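Local structure of D-glycerate 2-kinase (2B8N) at residues L140-L145 with Q179-R184; R337-A342 with D399-L404. The protein catalyses the magnesium- and ATP-dependent phosphorylation of D-glycerate to 2-phosphoglycerate, a step in serine degradation via 3-hydroxypyruvate. All blocks are in the same frame, centred on the assembly; numbering follows the deposited sequence.

How the interactions relate
The two contacts lie on opposite sides of the chain's centre, with centres 38 Å apart and nearest atoms about 18 Å apart, so neither touches the other. Interaction 1 belongs to the DUF4147 family region, in loops beside the six-stranded parallel sheet; interaction 2 belongs to the MOFRL family region, which contributes several strands of the mixed sheet. In sequence they are in series, the first closing before the second opens. They also differ in chemistry: 140-145 with 179-184 is a loop pair joined by a salt bridge and hydrogen bonds, whereas 337-342 with 399-404 is a helix pair packed without any.

Interaction 1. Residues L140-L145 with Q179-R184; sequences LFELPL and QVKGGR
Lys-181 meets Glu-142 in a salt bridge, NZ to OE2 2.6 Å; the side chains cross at about a right angle, and the ammonium group comes from above the carboxylate plane. OE2 also pairs with Arg-174, so one acid probably offsets two neighbouring cations. A bend at chi2 (61°) folds the carboxylate back along the chain, where OE1 takes the N-H of Leu-143 on its anti lone pair (OE1 to N 3.0 Å) and also bonds Ser-178. With an alanine here, Lys-181 and Arg-174 would probably face each other without their shared counter-charge. Farther along, Gln-179 grips the backbone twice: its N bonds Leu-143 O at 3.1 Å, and its NE2 reaches Pro-144 O at 2.8 Å, nearly straight (172°) and in the plane of its own amide. Leu-143 CD2 packs against that amide, 3.4 Å from Gln-179 CD. Beyond the polar groups, Val-180 CG2 makes a CH-pi contact over a face of the Phe-141 ring, 4.3 Å from its centroid. Leu-145 CD2 covers a face of the Arg-184 guanidinium, whose NH1 bonds Ser-178 O. Gly-182 and Gly-183, both at positive phi, suit the type I' turn that leads into helix 184-189. Phe-141 stacks edge-to-face with Phe-185 of that helix and touches Val-57 of strand 52-57, while Leu-143 packs on helix 107-120.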
ATOM      1  N   LEU A 140      11.830  -3.979  -6.572  1.00 28.45           N
ATOM      2  CA  LEU A 140      11.802  -3.748  -8.027  1.00 28.68           C
ATOM      3  C   LEU A 140      12.813  -2.693  -8.499  1.00 29.64           C
ATOM      4  O   LEU A 140      13.074  -2.591  -9.693  1.00 31.03           O
ATOM      5  CB  LEU A 140      10.402  -3.336  -8.481  1.00 28.25           C
ATOM      6  CG  LEU A 140       9.246  -4.344  -8.469  1.00 27.12           C
ATOM      7  CD1 LEU A 140       7.923  -3.592  -8.546  1.00 24.95           C
ATOM      8  CD2 LEU A 140       9.359  -5.336  -9.616  1.00 25.05           C
ATOM      9  N   PHE A 141      13.365  -1.918  -7.562  1.00 29.24           N
ATOM     10  CA  PHE A 141      14.316  -0.853  -7.850  1.00 28.25           C
ATOM     11  C   PHE A 141      15.532  -1.066  -6.975  1.00 29.37           C
ATOM     12  O   PHE A 141      15.466  -0.807  -5.776  1.00 31.08           O
ATOM     13  CB  PHE A 141      13.664   0.498  -7.512  1.00 28.07           C
ATOM     14  CG  PHE A 141      14.270   1.682  -8.224  1.00 27.53           C
ATOM     15  CD1 PHE A 141      14.668   1.604  -9.559  1.00 28.33           C
ATOM     16  CD2 PHE A 141      14.375   2.894  -7.575  1.00 27.64           C
ATOM     17  CE1 PHE A 141      15.218   2.692 -10.192  1.00 30.50           C
ATOM     18  CE2 PHE A 141      14.900   4.001  -8.212  1.00 23.03           C
ATOM     19  CZ  PHE A 141      15.328   3.901  -9.515  1.00 30.18           C
ATOM     20  N   GLU A 142      16.622  -1.579  -7.551  1.00 29.11           N
ATOM     21  CA  GLU A 142      17.830  -1.906  -6.772  1.00 27.45           C
ATOM     22  C   GLU A 142      19.031  -2.251  -7.664  1.00 27.63           C
ATOM     23  O   GLU A 142      18.896  -2.897  -8.701  1.00 26.78           O
ATOM     24  CB  GLU A 142      17.547  -3.066  -5.794  1.00 26.14           C
ATOM     25  CG  GLU A 142      18.688  -3.406  -4.826  1.00 25.21           C
ATOM     26  CD  GLU A 142      19.060  -2.250  -3.904  1.00 31.72           C
ATOM     27  OE1 GLU A 142      19.823  -1.349  -4.324  1.00 37.07           O
ATOM     28  OE2 GLU A 142      18.589  -2.238  -2.755  1.00 26.15           O
ATOM     29  N   LEU A 143      20.205  -1.803  -7.230  1.00 28.27           N
ATOM     30  CA  LEU A 143      21.489  -2.097  -7.887  1.00 28.59           C
ATOM     31  C   LEU A 143      22.570  -1.870  -6.823  1.00 28.09           C
ATOM     32  O   LEU A 143      22.823  -0.722  -6.467  1.00 28.16           O
ATOM     33  CB  LEU A 143      21.693  -1.157  -9.077  1.00 27.95           C
ATOM     34  CG  LEU A 143      23.047  -1.159  -9.814  1.00 28.83           C
ATOM     35  CD1 LEU A 143      23.151  -2.318 -10.783  1.00 29.48           C
ATOM     36  CD2 LEU A 143      23.287   0.141 -10.554  1.00 27.97           C
ATOM     37  N   PRO A 144      23.140  -2.948  -6.242  1.00 27.58           N
ATOM     38  CA  PRO A 144      24.170  -2.779  -5.175  1.00 27.28           C
ATOM     39  C   PRO A 144      25.346  -1.871  -5.554  1.00 28.57           C
ATOM     40  O   PRO A 144      25.637  -1.689  -6.753  1.00 28.04           O
ATOM     41  CB  PRO A 144      24.691  -4.210  -4.939  1.00 27.41           C
ATOM     42  CG  PRO A 144      23.641  -5.123  -5.494  1.00 27.90           C
ATOM     43  CD  PRO A 144      22.801  -4.363  -6.487  1.00 26.83           C
ATOM     44  N   LEU A 145      26.021  -1.321  -4.543  1.00 28.71           N
ATOM     45  CA  LEU A 145      27.273  -0.585  -4.775  1.00 28.38           C
ATOM     46  C   LEU A 145      28.346  -1.552  -5.280  1.00 28.96           C
ATOM     47  O   LEU A 145      28.360  -2.718  -4.881  1.00 28.08           O
ATOM     48  CB  LEU A 145      27.764   0.101  -3.500  1.00 27.96           C
ATOM     49  CG  LEU A 145      26.854   1.111  -2.771  1.00 30.35           C
ATOM     50  CD1 LEU A 145      27.271   1.241  -1.301  1.00 29.45           C
ATOM     51  CD2 LEU A 145      26.886   2.470  -3.421  1.00 27.26           C
ATOM     52  N   GLN A 179      22.785   1.835  -4.794  1.00 25.84           N
ATOM     53  CA  GLN A 179      23.052   2.961  -5.677  1.00 27.01           C
ATOM     54  C   GLN A 179      21.803   3.848  -5.872  1.00 29.75           C
ATOM     55  O   GLN A 179      21.894   4.921  -6.476  1.00 31.23           O
ATOM     56  CB  GLN A 179      23.548   2.471  -7.048  1.00 27.08           C
ATOM     57  CG  GLN A 179      24.918   1.810  -7.015  1.00 27.28           C
ATOM     58  CD  GLN A 179      25.532   1.575  -8.403  1.00 28.52           C
ATOM     59  OE1 GLN A 179      25.585   2.467  -9.248  1.00 31.78           O
ATOM     60  NE2 GLN A 179      26.022   0.371  -8.623  1.00 28.70           N
ATOM     61  N   VAL A 180      20.638   3.410  -5.374  1.00 29.94           N
ATOM     62  CA  VAL A 180      19.390   4.149  -5.615  1.00 30.04           C
ATOM     63  C   VAL A 180      18.585   4.503  -4.373  1.00 29.48           C
ATOM     64  O   VAL A 180      17.881   5.525  -4.367  1.00 28.39           O
ATOM     65  CB  VAL A 180      18.461   3.440  -6.654  1.00 28.99           C
ATOM     66  CG1 VAL A 180      19.169   3.298  -7.945  1.00 32.25           C
ATOM     67  CG2 VAL A 180      18.010   2.104  -6.174  1.00 31.53           C
ATOM     68  N   LYS A 181      18.674   3.675  -3.334  1.00 28.47           N
ATOM     69  CA  LYS A 181      17.952   3.947  -2.083  1.00 28.55           C
ATOM     70  C   LYS A 181      18.647   5.102  -1.357  1.00 27.81           C
ATOM     71  O   LYS A 181      19.730   5.559  -1.757  1.00 25.89           O
ATOM     72  CB  LYS A 181      17.964   2.727  -1.148  1.00 29.53           C
ATOM     73  CG  LYS A 181      17.683   1.369  -1.783  1.00 30.84           C
ATOM     74  CD  LYS A 181      16.281   0.908  -1.565  1.00 33.61           C
ATOM     75  CE  LYS A 181      15.990  -0.404  -2.263  1.00 37.10           C
ATOM     76  NZ  LYS A 181      16.494  -1.482  -1.389  1.00 36.59           N
ATOM     77  N   GLY A 182      18.038   5.554  -0.270  1.00 28.70           N
ATOM     78  CA  GLY A 182      18.668   6.556   0.592  1.00 27.50           C
ATOM     79  C   GLY A 182      18.974   7.858  -0.110  1.00 26.30           C
ATOM     80  O   GLY A 182      19.984   8.505   0.208  1.00 25.44           O
ATOM     81  N   GLY A 183      18.117   8.232  -1.064  1.00 26.00           N
ATOM     82  CA  GLY A 183      18.240   9.512  -1.778  1.00 26.33           C
ATOM     83  C   GLY A 183      19.202   9.497  -2.961  1.00 26.16           C
ATOM     84  O   GLY A 183      19.377  10.499  -3.646  1.00 25.79           O
ATOM     85  N   ARG A 184      19.830   8.362  -3.222  1.00 26.63           N
ATOM     86  CA  ARG A 184      20.871   8.308  -4.268  1.00 28.03           C
ATOM     87  C   ARG A 184      20.347   8.477  -5.703  1.00 27.89           C
ATOM     88  O   ARG A 184      21.013   9.079  -6.567  1.00 27.97           O
ATOM     89  CB  ARG A 184      21.696   7.033  -4.114  1.00 27.81           C
ATOM     90  CG  ARG A 184      22.585   7.145  -2.882  1.00 25.69           C
ATOM     91  CD  ARG A 184      23.495   5.977  -2.659  1.00 25.07           C
ATOM     92  NE  ARG A 184      24.704   6.363  -1.918  1.00 20.49           N
ATOM     93  CZ  ARG A 184      25.329   5.584  -1.042  1.00 25.21           C
ATOM     94  NH1 ARG A 184      24.868   4.369  -0.753  1.00 25.89           N
ATOM     95  NH2 ARG A 184      26.429   6.017  -0.435  1.00 28.97           N
TER

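Interaction 2. Residues R337-A342 with D399-L404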
ATOM      1  N   ARG A 337      -6.984 -10.208   7.272  1.00 27.10           N
ATOM      2  CA  ARG A 337      -7.337  -9.227   8.293  1.00 27.86           C
ATOM      3  C   ARG A 337      -8.755  -8.644   8.118  1.00 29.34           C
ATOM      4  O   ARG A 337      -9.524  -8.571   9.091  1.00 31.55           O
ATOM      5  CB  ARG A 337      -6.304  -8.114   8.394  1.00 28.05           C
ATOM      6  CG  ARG A 337      -6.098  -7.266   7.149  1.00 30.75           C
ATOM      7  CD  ARG A 337      -4.744  -6.581   7.252  1.00 29.95           C
ATOM      8  NE  ARG A 337      -4.590  -5.458   6.325  1.00 34.08           N
ATOM      9  CZ  ARG A 337      -3.759  -5.429   5.282  1.00 34.45           C
ATOM     10  NH1 ARG A 337      -2.954  -6.442   4.991  1.00 36.79           N
ATOM     11  NH2 ARG A 337      -3.714  -4.346   4.525  1.00 36.82           N
ATOM     12  N   ASN A 338      -9.109  -8.227   6.901  1.00 27.88           N
ATOM     13  CA  ASN A 338     -10.415  -7.607   6.701  1.00 26.59           C
ATOM     14  C   ASN A 338     -11.568  -8.601   6.918  1.00 25.99           C
ATOM     15  O   ASN A 338     -12.674  -8.225   7.364  1.00 24.97           O
ATOM     16  CB  ASN A 338     -10.490  -6.919   5.326  1.00 27.47           C
ATOM     17  CG  ASN A 338      -9.498  -5.735   5.197  1.00 30.23           C
ATOM     18  OD1 ASN A 338      -9.634  -4.742   5.896  1.00 26.13           O
ATOM     19  ND2 ASN A 338      -8.516  -5.847   4.291  1.00 31.16           N
ATOM     20  N   GLN A 339     -11.324  -9.870   6.632  1.00 26.02           N
ATOM     21  CA  GLN A 339     -12.374 -10.883   6.802  1.00 26.38           C
ATOM     22  C   GLN A 339     -12.573 -11.227   8.286  1.00 26.90           C
ATOM     23  O   GLN A 339     -13.708 -11.508   8.720  1.00 27.65           O
ATOM     24  CB  GLN A 339     -12.071 -12.127   5.968  1.00 25.24           C
ATOM     25  CG  GLN A 339     -12.232 -11.909   4.479  1.00 22.33           C
ATOM     26  CD  GLN A 339     -11.518 -12.946   3.650  1.00 26.13           C
ATOM     27  OE1 GLN A 339     -11.727 -14.133   3.828  1.00 33.26           O
ATOM     28  NE2 GLN A 339     -10.670 -12.504   2.738  1.00 31.73           N
ATOM     29  N   GLU A 340     -11.492 -11.164   9.071  1.00 26.19           N
ATOM     30  CA  GLU A 340     -11.594 -11.359  10.531  1.00 27.41           C
ATOM     31  C   GLU A 340     -12.285 -10.193  11.209  1.00 27.24           C
ATOM     32  O   GLU A 340     -13.082 -10.389  12.117  1.00 25.57           O
ATOM     33  CB  GLU A 340     -10.236 -11.598  11.186  1.00 26.50           C
ATOM     34  CG  GLU A 340      -9.757 -12.996  10.961  1.00 32.74           C
ATOM     35  CD  GLU A 340      -8.810 -13.474  12.002  1.00 37.01           C
ATOM     36  OE1 GLU A 340      -8.567 -12.735  12.995  1.00 31.44           O
ATOM     37  OE2 GLU A 340      -8.325 -14.609  11.807  1.00 38.30           O
ATOM     38  N   LEU A 341     -11.964  -8.984  10.762  1.00 27.62           N
ATOM     39  CA  LEU A 341     -12.588  -7.783  11.296  1.00 28.43           C
ATOM     40  C   LEU A 341     -14.121  -7.854  11.077  1.00 29.12           C
ATOM     41  O   LEU A 341     -14.888  -7.607  12.007  1.00 27.60           O
ATOM     42  CB  LEU A 341     -11.966  -6.545  10.651  1.00 26.86           C
ATOM     43  CG  LEU A 341     -12.291  -5.170  11.223  1.00 26.35           C
ATOM     44  CD1 LEU A 341     -11.213  -4.155  10.877  1.00 28.17           C
ATOM     45  CD2 LEU A 341     -13.664  -4.653  10.756  1.00 28.73           C
ATOM     46  N   ALA A 342     -14.547  -8.245   9.868  1.00 27.81           N
ATOM     47  CA  ALA A 342     -15.979  -8.396   9.549  1.00 26.91           C
ATOM     48  C   ALA A 342     -16.646  -9.528  10.334  1.00 27.62           C
ATOM     49  O   ALA A 342     -17.698  -9.331  10.911  1.00 27.02           O
ATOM     50  CB  ALA A 342     -16.155  -8.634   8.067  1.00 27.75           C
ATOM     51  N   ASP A 399     -10.090 -18.934  10.267  1.00 27.61           N
ATOM     52  CA  ASP A 399     -10.795 -19.451   9.095  1.00 27.25           C
ATOM     53  C   ASP A 399     -11.990 -18.543   8.770  1.00 26.82           C
ATOM     54  O   ASP A 399     -13.092 -19.009   8.493  1.00 27.32           O
ATOM     55  CB  ASP A 399     -11.264 -20.883   9.403  1.00 27.42           C
ATOM     56  CG  ASP A 399     -11.560 -21.708   8.157  1.00 24.66           C
ATOM     57  OD1 ASP A 399     -10.910 -21.519   7.103  1.00 25.96           O
ATOM     58  OD2 ASP A 399     -12.451 -22.573   8.252  1.00 21.70           O
ATOM     59  N   SER A 400     -11.762 -17.238   8.830  1.00 27.00           N
ATOM     60  CA  SER A 400     -12.785 -16.228   8.510  1.00 27.56           C
ATOM     61  C   SER A 400     -13.377 -16.389   7.089  1.00 26.50           C
ATOM     62  O   SER A 400     -14.577 -16.333   6.911  1.00 25.26           O
ATOM     63  CB  SER A 400     -12.188 -14.808   8.718  1.00 27.92           C
ATOM     64  OG  SER A 400     -10.779 -14.746   8.402  1.00 29.68           O
ATOM     65  N   TYR A 401     -12.536 -16.627   6.091  1.00 26.69           N
ATOM     66  CA  TYR A 401     -13.019 -16.784   4.702  1.00 26.34           C
ATOM     67  C   TYR A 401     -14.213 -17.706   4.617  1.00 26.19           C
ATOM     68  O   TYR A 401     -15.242 -17.339   4.037  1.00 27.46           O
ATOM     69  CB  TYR A 401     -11.916 -17.321   3.779  1.00 25.15           C
ATOM     70  CG  TYR A 401     -12.305 -17.453   2.325  1.00 23.28           C
ATOM     71  CD1 TYR A 401     -12.981 -18.574   1.862  1.00 25.51           C
ATOM     72  CD2 TYR A 401     -11.973 -16.476   1.403  1.00 23.88           C
ATOM     73  CE1 TYR A 401     -13.329 -18.713   0.512  1.00 26.05           C
ATOM     74  CE2 TYR A 401     -12.319 -16.604   0.055  1.00 24.04           C
ATOM     75  CZ  TYR A 401     -12.999 -17.725  -0.381  1.00 23.95           C
ATOM     76  OH  TYR A 401     -13.342 -17.864  -1.702  1.00 20.23           O
ATOM     77  N   ASN A 402     -14.053 -18.907   5.181  1.00 26.32           N
ATOM     78  CA  ASN A 402     -15.064 -19.977   5.108  1.00 25.65           C
ATOM     79  C   ASN A 402     -16.346 -19.639   5.854  1.00 26.26           C
ATOM     80  O   ASN A 402     -17.422 -19.975   5.393  1.00 27.25           O
ATOM     81  CB  ASN A 402     -14.509 -21.312   5.643  1.00 26.37           C
ATOM     82  CG  ASN A 402     -13.589 -22.016   4.649  1.00 25.62           C
ATOM     83  OD1 ASN A 402     -13.605 -21.734   3.465  1.00 23.63           O
ATOM     84  ND2 ASN A 402     -12.798 -22.947   5.139  1.00 26.86           N
ATOM     85  N   ALA A 403     -16.228 -18.972   6.995  1.00 26.65           N
ATOM     86  CA  ALA A 403     -17.397 -18.547   7.751  1.00 26.81           C
ATOM     87  C   ALA A 403     -18.232 -17.563   6.950  1.00 26.59           C
ATOM     88  O   ALA A 403     -19.464 -17.657   6.945  1.00 26.33           O
ATOM     89  CB  ALA A 403     -16.976 -17.920   9.054  1.00 27.96           C
ATOM     90  N   LEU A 404     -17.558 -16.638   6.265  1.00 26.47           N
ATOM     91  CA  LEU A 404     -18.224 -15.626   5.444  1.00 27.31           C
ATOM     92  C   LEU A 404     -18.812 -16.207   4.143  1.00 28.14           C
ATOM     93  O   LEU A 404     -19.906 -15.814   3.748  1.00 30.61           O
ATOM     94  CB  LEU A 404     -17.270 -14.458   5.152  1.00 27.66           C
ATOM     95  CG  LEU A 404     -16.666 -13.696   6.352  1.00 28.18           C
ATOM     96  CD1 LEU A 404     -15.513 -12.817   5.902  1.00 33.14           C
ATOM     97  CD2 LEU A 404     -17.709 -12.838   7.093  1.00 25.29           C
TER
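Gln-339 and Glu-340 touch Ser-400 where helices 337-342 and 400-404 pass 9.1 Å apart at closest, their axes inclined by 54°, and the CA atoms of Glu-340 and Ser-400 come within 5.4 Å. The contact packs helix 337-348 against helix 400-406 within the MOFRL family region. Serine suits this approach because its short side chain fits against the neighbouring backbone: Ser-400 CB lies 3.6 Å from the carbonyl carbon of Gln-339. Its hydroxyl OG sits beside Glu-340 CG at 3.3 Å, so the glutamate contributes its aliphatic stem although its CB points away from the other helix. The carboxylate is engaged elsewhere, with OE2 bonded to Asn-398.

Gln-339 carries most of the contact. Its CB and CG lie against the methyl CD1 of Leu-404, CB at 3.5 Å, with the two side chains crossing obliquely. With CG beside the backbone N (chi1 -71°) and the chain extended beyond it, the amide runs alongside Tyr-401, pointing the same way, the amide and ring planes 57° apart. OE1 rests at the edge of that ring, 3.4 Å from Tyr-401 CD2, while NE2 is bonded to Thr-369. The tyrosine hydroxyl is held by Asp-370. Leu-410 of strand 410-411 touches Gln-339, Tyr-401 and Leu-404.

At the start of the second helix, Asp-399 OD2 accepts a bond from Asn-402 ND2 at 3.2 Å, and OD1 takes the N-H of Ile-334. No hydrogen bond links the two helical segments, so van der Waals packing joins them, much of it from aliphatic stems; NE2 of Gln-339, OE2 of Glu-340 and OH of Tyr-401 bond residues outside the pair, while their stems pack between the helices.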